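Local coordinates for protein bacilliredoxin BrxA (Bacillus subtilis, PDB 3FHK) that removes bacillithiol from S-bacillithiolated proteins as a dithiol bacilliredoxin and has protein disulfide isomerase activity, at residues A[51-56]-A[62-67]; A[40-45]-A[97-102]; A[68-73]-A[141-146]. The protein carries 2 engineered substitutions. One frame throughout, in Å; residues are numbered along the deposited sequence.

Contact 1: A[51-56]-A[62-67]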
ATOM      1  N   VAL A  51      -4.847  24.560  20.607  1.00 31.92           N
ATOM      2  CA  VAL A  51      -5.317  23.194  20.453  1.00 32.16           C
ATOM      3  C   VAL A  51      -4.210  22.360  19.844  1.00 32.04           C
ATOM      4  O   VAL A  51      -3.689  22.670  18.771  1.00 30.74           O
ATOM      5  CB  VAL A  51      -6.570  23.102  19.570  1.00 32.12           C
ATOM      6  CG1 VAL A  51      -6.959  21.636  19.353  1.00 24.29           C
ATOM      7  CG2 VAL A  51      -7.712  23.885  20.203  1.00 27.45           C
ATOM      8  N   VAL A  52      -3.824  21.318  20.560  1.00 28.28           N
ATOM      9  CA  VAL A  52      -2.904  20.349  20.002  1.00 27.54           C
ATOM     10  C   VAL A  52      -3.715  19.282  19.298  1.00 30.94           C
ATOM     11  O   VAL A  52      -4.330  18.417  19.935  1.00 33.67           O
ATOM     12  CB  VAL A  52      -2.018  19.732  21.071  1.00 23.89           C
ATOM     13  CG1 VAL A  52      -1.163  18.636  20.453  1.00 20.15           C
ATOM     14  CG2 VAL A  52      -1.153  20.812  21.682  1.00 32.65           C
ATOM     15  N   ASN A  53      -3.719  19.374  17.974  1.00 30.93           N
ATOM     16  CA  ASN A  53      -4.575  18.557  17.138  1.00 32.43           C
ATOM     17  C   ASN A  53      -3.967  17.171  16.952  1.00 33.49           C
ATOM     18  O   ASN A  53      -2.813  16.947  17.320  1.00 31.28           O
ATOM     19  CB  ASN A  53      -4.795  19.260  15.796  1.00 33.71           C
ATOM     20  CG  ASN A  53      -6.067  18.810  15.098  1.00 35.97           C
ATOM     21  OD1 ASN A  53      -6.823  17.987  15.620  1.00 31.29           O
ATOM     22  ND2 ASN A  53      -6.302  19.342  13.905  1.00 34.97           N
ATOM     23  N   SER A  54      -4.750  16.246  16.398  1.00 37.83           N
ATOM     24  CA  SER A  54      -4.332  14.852  16.254  1.00 37.96           C
ATOM     25  C   SER A  54      -5.267  14.116  15.290  1.00 42.07           C
ATOM     26  O   SER A  54      -6.397  14.537  15.081  1.00 37.05           O
ATOM     27  CB  SER A  54      -4.342  14.155  17.622  1.00 33.26           C
ATOM     28  OG  SER A  54      -4.355  12.736  17.492  1.00 43.56           O
ATOM     29  N   VAL A  55      -4.797  13.009  14.721  1.00 39.95           N
ATOM     30  CA  VAL A  55      -5.593  12.223  13.773  1.00 38.62           C
ATOM     31  C   VAL A  55      -6.602  11.276  14.441  1.00 36.48           C
ATOM     32  O   VAL A  55      -7.551  10.806  13.811  1.00 43.34           O
ATOM     33  CB  VAL A  55      -4.668  11.394  12.851  1.00 47.71           C
ATOM     34  CG1 VAL A  55      -5.478  10.538  11.903  1.00 56.86           C
ATOM     35  CG2 VAL A  55      -3.759  12.310  12.066  1.00 51.71           C
ATOM     36  N   CYS A  56      -6.391  10.979  15.717  0.50 35.79           N
ATOM     37  CA  CYS A  56      -7.174   9.939  16.369  0.50 38.68           C
ATOM     38  C   CYS A  56      -8.653  10.310  16.515  0.50 37.12           C
ATOM     39  O   CYS A  56      -9.038  11.471  16.426  0.50 36.51           O
ATOM     40  CB  CYS A  56      -6.574   9.625  17.733  0.50 36.69           C
ATOM     41  SG  CYS A  56      -6.523  11.080  18.756  0.50 25.87           S
ATOM     42  N   LEU A  62     -14.313  14.669  19.886  1.00 44.53           N
ATOM     43  CA  LEU A  62     -14.435  15.439  21.121  1.00 43.63           C
ATOM     44  C   LEU A  62     -13.666  16.756  21.098  1.00 39.09           C
ATOM     45  O   LEU A  62     -14.251  17.825  21.279  1.00 40.04           O
ATOM     46  CB  LEU A  62     -14.005  14.596  22.322  1.00 35.68           C
ATOM     47  CG  LEU A  62     -14.715  13.247  22.467  1.00 40.69           C
ATOM     48  CD1 LEU A  62     -14.039  12.385  23.523  1.00 35.40           C
ATOM     49  CD2 LEU A  62     -16.185  13.447  22.799  1.00 40.31           C
ATOM     50  N   ALA A  63     -12.360  16.672  20.869  1.00 27.14           N
ATOM     51  CA  ALA A  63     -11.492  17.831  21.042  1.00 29.15           C
ATOM     52  C   ALA A  63     -11.794  18.964  20.065  1.00 29.93           C
ATOM     53  O   ALA A  63     -12.064  20.086  20.491  1.00 36.43           O
ATOM     54  CB  ALA A  63     -10.032  17.423  20.961  1.00 27.01           C
ATOM     55  N   ARG A  64     -11.728  18.682  18.762  1.00 28.18           N
ATOM     56  CA  ARG A  64     -11.980  19.719  17.758  1.00 33.18           C
ATOM     57  C   ARG A  64     -13.382  20.331  17.890  1.00 31.19           C
ATOM     58  O   ARG A  64     -13.527  21.552  17.944  1.00 36.00           O
ATOM     59  CB  ARG A  64     -11.722  19.204  16.333  1.00 36.62           C
ATOM     60  CG  ARG A  64     -10.243  18.941  16.053  1.00 39.90           C
ATOM     61  CD  ARG A  64      -9.933  18.882  14.555  1.00 40.27           C
ATOM     62  NE  ARG A  64     -10.607  17.751  13.924  1.00 41.31           N
ATOM     63  CZ  ARG A  64     -10.080  16.537  13.798  1.00 40.31           C
ATOM     64  NH1 ARG A  64      -8.858  16.299  14.246  1.00 38.91           N
ATOM     65  NH2 ARG A  64     -10.773  15.561  13.220  1.00 40.88           N
ATOM     66  N   PRO A  65     -14.415  19.479  17.973  1.00 27.27           N
ATOM     67  CA  PRO A  65     -15.774  20.029  18.067  1.00 38.17           C
ATOM     68  C   PRO A  65     -15.944  20.870  19.336  1.00 39.79           C
ATOM     69  O   PRO A  65     -16.571  21.935  19.297  1.00 36.32           O
ATOM     70  CB  PRO A  65     -16.666  18.782  18.126  1.00 34.78           C
ATOM     71  CG  PRO A  65     -15.816  17.649  17.605  1.00 27.57           C
ATOM     72  CD  PRO A  65     -14.392  18.009  17.870  1.00 21.00           C
ATOM     73  N   ALA A  66     -15.387  20.397  20.449  1.00 34.31           N
ATOM     74  CA  ALA A  66     -15.534  21.101  21.728  1.00 36.21           C
ATOM     75  C   ALA A  66     -14.843  22.452  21.698  1.00 34.29           C
ATOM     76  O   ALA A  66     -15.384  23.442  22.177  1.00 41.03           O
ATOM     77  CB  ALA A  66     -14.996  20.263  22.870  1.00 36.89           C
ATOM     78  N   ALA A  67     -13.648  22.480  21.122  1.00 33.63           N
ATOM     79  CA  ALA A  67     -12.845  23.690  21.066  1.00 32.83           C
ATOM     80  C   ALA A  67     -13.526  24.767  20.229  1.00 30.08           C
ATOM     81  O   ALA A  67     -13.585  25.929  20.630  1.00 38.09           O
ATOM     82  CB  ALA A  67     -11.473  23.379  20.494  1.00 33.05           C
TER
HETATM   83  O   HOH W   1      -9.143  13.221  14.079  1.00 34.79           O

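Contact 2: A[40-45]-A[97-102]. With SO4 (sulfate ion), chain F.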
ATOM      1  N   PHE A  40       4.633  33.431  17.036  1.00 49.97           N
ATOM      2  CA  PHE A  40       3.383  33.703  17.713  1.00 41.70           C
ATOM      3  C   PHE A  40       3.587  33.842  19.220  1.00 43.94           C
ATOM      4  O   PHE A  40       3.224  34.855  19.803  1.00 51.83           O
ATOM      5  CB  PHE A  40       2.330  32.630  17.434  1.00 41.22           C
ATOM      6  CG  PHE A  40       1.104  32.797  18.274  1.00 44.18           C
ATOM      7  CD1 PHE A  40       0.146  33.754  17.939  1.00 38.89           C
ATOM      8  CD2 PHE A  40       0.933  32.053  19.438  1.00 39.33           C
ATOM      9  CE1 PHE A  40      -0.970  33.946  18.731  1.00 36.38           C
ATOM     10  CE2 PHE A  40      -0.184  32.231  20.232  1.00 37.11           C
ATOM     11  CZ  PHE A  40      -1.138  33.182  19.884  1.00 34.00           C
ATOM     12  N   MET A  41       4.161  32.819  19.844  1.00 39.75           N
ATOM     13  CA  MET A  41       4.286  32.784  21.299  1.00 45.97           C
ATOM     14  C   MET A  41       5.094  33.952  21.874  1.00 47.30           C
ATOM     15  O   MET A  41       4.753  34.469  22.929  1.00 50.38           O
ATOM     16  CB  MET A  41       4.831  31.429  21.781  1.00 48.80           C
ATOM     17  CG  MET A  41       3.883  30.254  21.514  1.00 50.11           C
ATOM     18  SD  MET A  41       2.377  30.273  22.517  1.00 27.77           S
ATOM     19  CE  MET A  41       2.972  29.544  24.037  1.00 35.33           C
ATOM     20  N   GLU A  42       6.140  34.390  21.180  1.00 49.91           N
ATOM     21  CA  GLU A  42       6.925  35.526  21.681  1.00 56.86           C
ATOM     22  C   GLU A  42       6.232  36.886  21.514  1.00 57.71           C
ATOM     23  O   GLU A  42       6.707  37.889  22.030  1.00 62.99           O
ATOM     24  CB  GLU A  42       8.328  35.572  21.059  1.00 56.33           C
ATOM     25  CG  GLU A  42       9.183  34.332  21.312  1.00 64.76           C
ATOM     26  CD  GLU A  42       9.312  33.965  22.787  1.00 66.71           C
ATOM     27  OE1 GLU A  42       9.367  34.866  23.649  1.00 70.67           O
ATOM     28  OE2 GLU A  42       9.373  32.756  23.084  1.00 66.47           O
ATOM     29  N   LYS A  43       5.113  36.920  20.801  1.00 60.20           N
ATOM     30  CA  LYS A  43       4.389  38.170  20.587  1.00 61.47           C
ATOM     31  C   LYS A  43       2.981  38.127  21.177  1.00 60.12           C
ATOM     32  O   LYS A  43       2.333  39.160  21.340  1.00 60.25           O
ATOM     33  CB  LYS A  43       4.286  38.486  19.094  1.00 65.06           C
ATOM     34  CG  LYS A  43       5.608  38.567  18.348  1.00 69.05           C
ATOM     35  CD  LYS A  43       5.355  38.815  16.860  1.00 72.36           C
ATOM     36  CE  LYS A  43       6.621  38.651  16.028  1.00 75.09           C
ATOM     37  N   ALA A  44       2.505  36.926  21.481  1.00 59.47           N
ATOM     38  CA  ALA A  44       1.129  36.747  21.935  1.00 56.07           C
ATOM     39  C   ALA A  44       0.774  37.662  23.105  1.00 51.70           C
ATOM     40  O   ALA A  44       1.535  37.802  24.062  1.00 49.17           O
ATOM     41  CB  ALA A  44       0.866  35.284  22.298  1.00 51.38           C
ATOM     42  N   GLU A  45      -0.394  38.283  23.009  1.00 51.26           N
ATOM     43  CA  GLU A  45      -0.913  39.126  24.071  1.00 50.09           C
ATOM     44  C   GLU A  45      -2.335  38.720  24.422  1.00 46.24           C
ATOM     45  O   GLU A  45      -3.103  38.278  23.556  1.00 42.94           O
ATOM     46  CB  GLU A  45      -0.861  40.598  23.661  1.00 51.48           C
ATOM     47  CG  GLU A  45       0.478  41.258  23.963  1.00 69.55           C
ATOM     48  CD  GLU A  45       0.708  42.531  23.167  1.00 80.76           C
ATOM     49  OE1 GLU A  45      -0.228  42.985  22.470  1.00 80.86           O
ATOM     50  OE2 GLU A  45       1.832  43.072  23.235  1.00 82.98           O
ATOM     51  N   ARG A  97       5.058  22.677  22.819  1.00 40.32           N
ATOM     52  CA  ARG A  97       5.077  21.963  24.091  1.00 36.59           C
ATOM     53  C   ARG A  97       6.162  22.476  25.040  1.00 40.13           C
ATOM     54  O   ARG A  97       6.001  22.410  26.256  1.00 44.31           O
ATOM     55  CB  ARG A  97       5.155  20.441  23.875  1.00 35.32           C
ATOM     56  CG  ARG A  97       3.835  19.817  23.327  1.00 36.06           C
ATOM     57  CD  ARG A  97       4.041  18.357  22.890  1.00 37.14           C
ATOM     58  NE  ARG A  97       2.776  17.661  22.688  1.00 31.38           N
ATOM     59  CZ  ARG A  97       2.643  16.496  22.050  1.00 35.57           C
ATOM     60  NH1 ARG A  97       3.697  15.878  21.525  1.00 31.37           N
ATOM     61  NH2 ARG A  97       1.440  15.951  21.916  1.00 31.13           N
ATOM     62  N   GLU A  98       7.244  23.018  24.489  1.00 41.35           N
ATOM     63  CA  GLU A  98       8.300  23.603  25.307  1.00 43.29           C
ATOM     64  C   GLU A  98       7.773  24.710  26.220  1.00 42.97           C
ATOM     65  O   GLU A  98       8.358  24.983  27.270  1.00 45.51           O
ATOM     66  CB  GLU A  98       9.416  24.158  24.430  1.00 52.00           C
ATOM     67  CG  GLU A  98      10.341  23.113  23.836  1.00 59.06           C
ATOM     68  CD  GLU A  98      11.417  23.739  22.972  1.00 64.33           C
ATOM     69  OE1 GLU A  98      11.527  24.982  22.977  1.00 68.53           O
ATOM     70  OE2 GLU A  98      12.148  22.997  22.286  1.00 69.30           O
ATOM     71  N   TYR A  99       6.678  25.345  25.810  1.00 37.18           N
ATOM     72  CA  TYR A  99       6.086  26.449  26.562  1.00 37.92           C
ATOM     73  C   TYR A  99       5.148  25.959  27.666  1.00 47.18           C
ATOM     74  O   TYR A  99       4.812  26.717  28.577  1.00 49.16           O
ATOM     75  CB  TYR A  99       5.305  27.380  25.620  1.00 35.98           C
ATOM     76  CG  TYR A  99       6.164  28.174  24.657  1.00 35.32           C
ATOM     77  CD1 TYR A  99       6.611  29.453  24.976  1.00 41.17           C
ATOM     78  CD2 TYR A  99       6.541  27.638  23.441  1.00 33.31           C
ATOM     79  CE1 TYR A  99       7.410  30.177  24.096  1.00 39.22           C
ATOM     80  CE2 TYR A  99       7.338  28.344  22.558  1.00 37.17           C
ATOM     81  CZ  TYR A  99       7.763  29.612  22.884  1.00 39.29           C
ATOM     82  OH  TYR A  99       8.545  30.302  21.987  1.00 46.41           O
ATOM     83  N   PHE A 100       4.713  24.702  27.569  1.00 41.50           N
ATOM     84  CA  PHE A 100       3.746  24.144  28.516  1.00 39.86           C
ATOM     85  C   PHE A 100       4.471  23.588  29.745  1.00 36.86           C
ATOM     86  O   PHE A 100       4.393  22.394  30.030  1.00 43.36           O
ATOM     87  CB  PHE A 100       2.899  23.031  27.870  1.00 34.74           C
ATOM     88  CG  PHE A 100       2.079  23.477  26.675  1.00 39.27           C
ATOM     89  CD1 PHE A 100       1.880  24.831  26.404  1.00 31.68           C
ATOM     90  CD2 PHE A 100       1.478  22.535  25.845  1.00 36.04           C
ATOM     91  CE1 PHE A 100       1.124  25.234  25.319  1.00 31.84           C
ATOM     92  CE2 PHE A 100       0.702  22.930  24.754  1.00 40.36           C
ATOM     93  CZ  PHE A 100       0.524  24.280  24.487  1.00 35.82           C
ATOM     94  N   THR A 101       5.179  24.455  30.461  1.00 35.20           N
ATOM     95  CA  THR A 101       6.021  24.037  31.587  1.00 35.96           C
ATOM     96  C   THR A 101       5.221  23.223  32.593  1.00 38.34           C
ATOM     97  O   THR A 101       4.140  23.624  33.027  1.00 40.98           O
ATOM     98  CB  THR A 101       6.651  25.253  32.308  1.00 39.84           C
ATOM     99  OG1 THR A 101       7.101  26.206  31.336  1.00 46.14           O
ATOM    100  CG2 THR A 101       7.837  24.827  33.183  1.00 36.42           C
ATOM    101  N   GLY A 102       5.752  22.063  32.946  1.00 39.76           N
ATOM    102  CA  GLY A 102       5.086  21.197  33.892  1.00 39.12           C
ATOM    103  C   GLY A 102       4.299  20.089  33.229  1.00 42.51           C
ATOM    104  O   GLY A 102       4.146  19.006  33.805  1.00 43.11           O
TER
HETATM  105  S   SO4 F 146       2.267  12.903  19.896  1.00 47.36           S
HETATM  106  O1  SO4 F 146       2.787  11.631  20.384  1.00 47.96           O
HETATM  107  O2  SO4 F 146       1.592  12.660  18.627  1.00 55.22           O
HETATM  108  O3  SO4 F 146       1.331  13.402  20.905  1.00 45.66           O
HETATM  109  O4  SO4 F 146       3.327  13.891  19.655  1.00 38.99           O

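Contact 3: A[68-73]-A[141-146]. With SO4 (sulfate ion), chain G.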
ATOM      1  N   THR A  68     -14.018  24.387  19.057  1.00 32.15           N
ATOM      2  CA  THR A  68     -14.596  25.367  18.141  1.00 43.80           C
ATOM      3  C   THR A  68     -15.959  25.866  18.627  1.00 43.27           C
ATOM      4  O   THR A  68     -16.305  27.028  18.428  1.00 42.52           O
ATOM      5  CB  THR A  68     -14.687  24.826  16.686  1.00 31.54           C
ATOM      6  OG1 THR A  68     -15.586  23.711  16.630  1.00 36.44           O
ATOM      7  CG2 THR A  68     -13.305  24.392  16.202  1.00 33.05           C
ATOM      8  N   GLN A  69     -16.713  24.985  19.279  1.00 36.82           N
ATOM      9  CA  GLN A  69     -18.024  25.343  19.801  1.00 39.79           C
ATOM     10  C   GLN A  69     -17.923  26.192  21.065  1.00 39.44           C
ATOM     11  O   GLN A  69     -18.678  27.155  21.230  1.00 39.35           O
ATOM     12  CB  GLN A  69     -18.882  24.093  20.032  1.00 42.32           C
ATOM     13  CG  GLN A  69     -19.373  23.448  18.730  1.00 48.35           C
ATOM     14  CD  GLN A  69     -19.878  22.021  18.906  1.00 55.34           C
ATOM     15  OE1 GLN A  69     -19.657  21.166  18.047  1.00 53.14           O
ATOM     16  NE2 GLN A  69     -20.558  21.761  20.017  1.00 59.43           N
ATOM     17  N   ALA A  70     -16.995  25.847  21.954  1.00 28.57           N
ATOM     18  CA  ALA A  70     -16.821  26.620  23.178  1.00 34.22           C
ATOM     19  C   ALA A  70     -16.475  28.059  22.824  1.00 40.73           C
ATOM     20  O   ALA A  70     -16.991  29.011  23.417  1.00 38.59           O
ATOM     21  CB  ALA A  70     -15.722  25.998  24.067  1.00 27.40           C
ATOM     22  N   VAL A  71     -15.620  28.205  21.819  1.00 38.62           N
ATOM     23  CA  VAL A  71     -15.142  29.512  21.390  1.00 35.79           C
ATOM     24  C   VAL A  71     -16.208  30.369  20.711  1.00 44.03           C
ATOM     25  O   VAL A  71     -16.179  31.606  20.792  1.00 45.25           O
ATOM     26  CB  VAL A  71     -13.916  29.351  20.476  1.00 36.45           C
ATOM     27  CG1 VAL A  71     -13.861  30.436  19.439  1.00 39.86           C
ATOM     28  CG2 VAL A  71     -12.633  29.337  21.327  1.00 28.07           C
ATOM     29  N   LEU A  72     -17.150  29.715  20.040  1.00 45.77           N
ATOM     30  CA  LEU A  72     -18.176  30.426  19.298  1.00 44.98           C
ATOM     31  C   LEU A  72     -19.400  30.710  20.159  1.00 43.10           C
ATOM     32  O   LEU A  72     -20.143  31.668  19.907  1.00 39.42           O
ATOM     33  CB  LEU A  72     -18.583  29.614  18.074  1.00 52.54           C
ATOM     34  CG  LEU A  72     -17.611  29.605  16.895  1.00 53.85           C
ATOM     35  CD1 LEU A  72     -18.074  28.584  15.860  1.00 49.55           C
ATOM     36  CD2 LEU A  72     -17.504  31.001  16.277  1.00 53.09           C
ATOM     37  N   GLN A  73     -19.592  29.884  21.186  1.00 38.10           N
ATOM     38  CA  GLN A  73     -20.815  29.918  21.980  1.00 49.59           C
ATOM     39  C   GLN A  73     -20.712  30.710  23.285  1.00 51.23           C
ATOM     40  O   GLN A  73     -21.709  31.241  23.771  1.00 49.68           O
ATOM     41  CB  GLN A  73     -21.281  28.493  22.267  1.00 51.21           C
ATOM     42  CG  GLN A  73     -21.804  27.781  21.025  1.00 55.15           C
ATOM     43  CD  GLN A  73     -22.093  26.316  21.269  1.00 53.63           C
ATOM     44  OE1 GLN A  73     -21.975  25.491  20.360  1.00 52.03           O
ATOM     45  NE2 GLN A  73     -22.463  25.978  22.506  1.00 49.29           N
ATOM     46  N   ALA A 141     -15.740  27.186  31.509  1.00 44.80           N
ATOM     47  CA  ALA A 141     -15.457  27.560  32.889  1.00 40.15           C
ATOM     48  C   ALA A 141     -14.064  28.168  32.990  1.00 42.72           C
ATOM     49  O   ALA A 141     -13.823  29.056  33.808  1.00 46.29           O
ATOM     50  CB  ALA A 141     -15.580  26.357  33.806  1.00 31.81           C
ATOM     51  N   ALA A 142     -13.153  27.683  32.149  1.00 37.47           N
ATOM     52  CA  ALA A 142     -11.812  28.246  32.061  1.00 33.70           C
ATOM     53  C   ALA A 142     -11.859  29.618  31.393  1.00 38.51           C
ATOM     54  O   ALA A 142     -11.224  30.549  31.870  1.00 41.86           O
ATOM     55  CB  ALA A 142     -10.877  27.303  31.302  1.00 32.18           C
ATOM     56  N   PHE A 143     -12.621  29.753  30.301  1.00 34.43           N
ATOM     57  CA  PHE A 143     -12.775  31.059  29.647  1.00 35.01           C
ATOM     58  C   PHE A 143     -13.311  32.090  30.625  1.00 32.64           C
ATOM     59  O   PHE A 143     -12.862  33.229  30.659  1.00 40.62           O
ATOM     60  CB  PHE A 143     -13.713  30.988  28.443  1.00 38.21           C
ATOM     61  CG  PHE A 143     -13.198  30.144  27.307  1.00 37.45           C
ATOM     62  CD1 PHE A 143     -14.045  29.780  26.263  1.00 36.62           C
ATOM     63  CD2 PHE A 143     -11.885  29.701  27.291  1.00 31.28           C
ATOM     64  CE1 PHE A 143     -13.584  29.004  25.207  1.00 40.05           C
ATOM     65  CE2 PHE A 143     -11.416  28.917  26.240  1.00 32.61           C
ATOM     66  CZ  PHE A 143     -12.265  28.570  25.199  1.00 35.65           C
ATOM     67  N   ASP A 144     -14.285  31.684  31.426  1.00 35.13           N
ATOM     68  CA  ASP A 144     -14.889  32.593  32.384  1.00 33.41           C
ATOM     69  C   ASP A 144     -13.916  32.966  33.497  1.00 40.60           C
ATOM     70  O   ASP A 144     -13.914  34.090  33.982  1.00 46.22           O
ATOM     71  CB  ASP A 144     -16.174  31.983  32.939  1.00 38.91           C
ATOM     72  CG  ASP A 144     -17.255  31.835  31.862  1.00 49.53           C
ATOM     73  OD1 ASP A 144     -17.103  32.452  30.782  1.00 46.38           O
ATOM     74  OD2 ASP A 144     -18.248  31.107  32.093  1.00 43.59           O
ATOM     75  N   ALA A 145     -13.065  32.026  33.881  1.00 43.95           N
ATOM     76  CA  ALA A 145     -12.102  32.286  34.936  1.00 42.63           C
ATOM     77  C   ALA A 145     -10.993  33.221  34.467  1.00 44.37           C
ATOM     78  O   ALA A 145     -10.455  33.990  35.257  1.00 51.18           O
ATOM     79  CB  ALA A 145     -11.513  30.972  35.447  1.00 40.98           C
ATOM     80  N   HIS A 146     -10.657  33.168  33.179  1.00 40.52           N
ATOM     81  CA  HIS A 146      -9.428  33.808  32.706  1.00 35.21           C
ATOM     82  C   HIS A 146      -9.584  34.828  31.591  1.00 38.42           C
ATOM     83  O   HIS A 146      -8.754  35.727  31.453  1.00 40.89           O
ATOM     84  CB  HIS A 146      -8.422  32.737  32.285  1.00 40.28           C
ATOM     85  CG  HIS A 146      -8.018  31.841  33.409  1.00 40.88           C
ATOM     86  ND1 HIS A 146      -7.180  32.261  34.422  1.00 43.50           N
ATOM     87  CD2 HIS A 146      -8.363  30.569  33.707  1.00 37.41           C
ATOM     88  CE1 HIS A 146      -7.019  31.278  35.287  1.00 44.75           C
ATOM     89  NE2 HIS A 146      -7.718  30.237  34.878  1.00 34.40           N
TER
HETATM   90  S   SO4 G 147      -8.110  26.702  36.564  1.00 81.88           S
HETATM   91  O1  SO4 G 147      -7.046  25.751  36.247  1.00 82.83           O
HETATM   92  O2  SO4 G 147      -9.300  25.942  36.940  1.00 90.04           O
HETATM   93  O3  SO4 G 147      -7.722  27.558  37.684  1.00 87.18           O
HETATM   94  O4  SO4 G 147      -8.378  27.538  35.397  1.00 62.36           O

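Contact 1: A[51-56]-A[62-67]
The first half of a beta-alpha-beta unit of the thioredoxin-like fold closes here: strand 47-53 runs into the CXC motif, and helix 57-73 folds back over the strand end. Arg-64 of the helix reaches across to meet Asn-53 and Ser-54. Arg-64 NH1 donates to Asn-53 OD1 at 3.0 Å, with an N-H...O angle of 160°. The oxygen lies in the guanidinium plane, at its edge, while the amide plane is turned 67° from it. Arg-64 NH1 also makes a weak bond to the backbone O of Ser-54, 3.1 Å away. The arginine chain bends at chi3 (-65°), which turns the guanidinium toward Asn-53 and Ser-54; CD of Arg-64 packs 3.4 Å from OD1 of Asn-53. Water 1 accepts from Arg-64 NH2 at 3.0 Å and lies 2.9 Å from Cys-56 O. On the strand side, Cys-56 N donates to Ser-54 OG at 3.2 Å, an ST turn that leads into the nucleophile Cys-56, the N-cap of the helix. Further back, Val-51 CG2 touches Ala-67 CB at 3.8 Å. Glu-22 forms a salt bridge with Arg-64 NE, and Met-19 O accepts from Asn-53 ND2, so helix 2-24 backs both side chains. With an alanine here instead of Arg-64, Asn-53 OD1 and Ser-54 O would probably lose this donor, and Glu-22 this ion-pair partner. The positive group is thus buried among a carboxylate, an amide oxygen and a backbone carbonyl, which probably offset the cost of burying its charge beside the active-site turn.

Contact 2: A[40-45]-A[97-102]
Met-41 of helix 34-43 lies over one face of the Tyr-99 ring. Met-41 CB sits 3.9 Å from the centroid of the Tyr-99 ring, 22° off the normal, in a CH-pi contact displaced toward the hydroxyl end. The methionine chain bends at both chi2 and chi3 (-82°), and the second bend folds the methyl back to the tyrosine. Met-41 CE therefore comes 3.5 Å from CG of Tyr-99, at the root of the ring. Met-41 SD stands above the same face but farther off, 5.0 Å from the centroid of the Tyr-99 ring, a distant Met-aromatic contact. The two side chains run antiparallel, and most of the ring length is used.

Glu-42 takes the edge. Tyr-99 OH donates to Glu-42 OE2 over 2.8 Å, and this oxygen lies in the ring plane. The hydroxyl meets the anti side of the carboxylate, 16° out of the carboxylate plane. The glutamate chain bends at chi2, and the carboxylate is turned well out of the ring plane. Its other oxygen, OE1, forms a salt bridge with Lys-116, which also touches Met-41 and Tyr-99.

Tyr-99 belongs to the type I turn from Arg-97 to Phe-100, closed by Phe-100 N to Arg-97 O at 2.9 Å. On the other side of this turn, Arg-97 grips a sulfate, probably from the crystallisation liquor. Arg-97 NH1 donates to sulfate O4 at 2.8 Å and Arg-97 NH2 to sulfate O3 at 2.7 Å.

The contact joins the end of a helix to the loop before strand 109-114, away from the annotated sites. Apolar contact over the face and a hydrogen bond at the edge together probably hold the ring in this orientation, and Lys-116 probably offsets the glutamate charge.

Contact 3: A[68-73]-A[141-146]
This is an apolar helix-to-helix contact at the C-terminal ends of helix 57-73 and helix 132-146, away from the annotated sites. One aromatic side chain carries it. Phe-143 points its outer ring carbons at the carbonyl O and CB of Ala-70 and at a methyl of Val-71. The backbones come nearest at Val-71 and Phe-143, whose CA atoms are 8.7 Å apart, and the ring spans that gap. CE1 of Phe-143 approaches the CB of Ala-70 at 3.9 Å. The carbonyl O of Ala-70 lies near the ring plane, at its edge, 3.8 Å from CE1 of Phe-143. Val-71 adds its CG2 branch, 4.0 Å from CZ of Phe-143, and the two side chains meet at a slant. In Phe-143, CG is anti to the carbonyl carbon (chi1 -65°), and the ring is thereby carried out from its helix toward the other one.

Leu-49 of strand 47-53 touches both Val-71 and Phe-143, so the helix pair rests on the central sheet. Nearby, Asp-144 OD1 accepts a hydrogen bond from the side chain of Asn-74, just past the end of helix 57-73.

His-146 turns elsewhere. His-146 NE2 donates to O4 of a sulfate at 2.8 Å, with an N-H...O angle of 150°. The sulfate is probably from the crystallisation liquor and is also bound by ND1 of His-120.

No hydrogen bond links the two segments. Cohesion between them is therefore mainly dispersion and the exclusion of water, with perhaps a slight electrostatic gain where the positive ring edge faces the Ala-70 carbonyl.

In the fold
The three contacts tie helices and a loop to the central mixed sheet of the thioredoxin-like fold or to each other. Contacts 1 and 3 share helix 57-73, with centres about 15 Å apart. Contact 1 holds its middle to strand 47-53 at the CXC motif, and contact 3 pairs its last turns with helix 132-146. Contact 2 lies about 19 Å from contact 1 and about 20 Å from contact 3, centre to centre. It touches contact 1 where Val-52 packs on Arg-97 and Phe-100. Along the chain, contact 1 falls wholly between the segments of contact 2, and contacts 2 and 3 alternate. Distant parts of the sequence are thereby drawn together around the strand that leads to the active site.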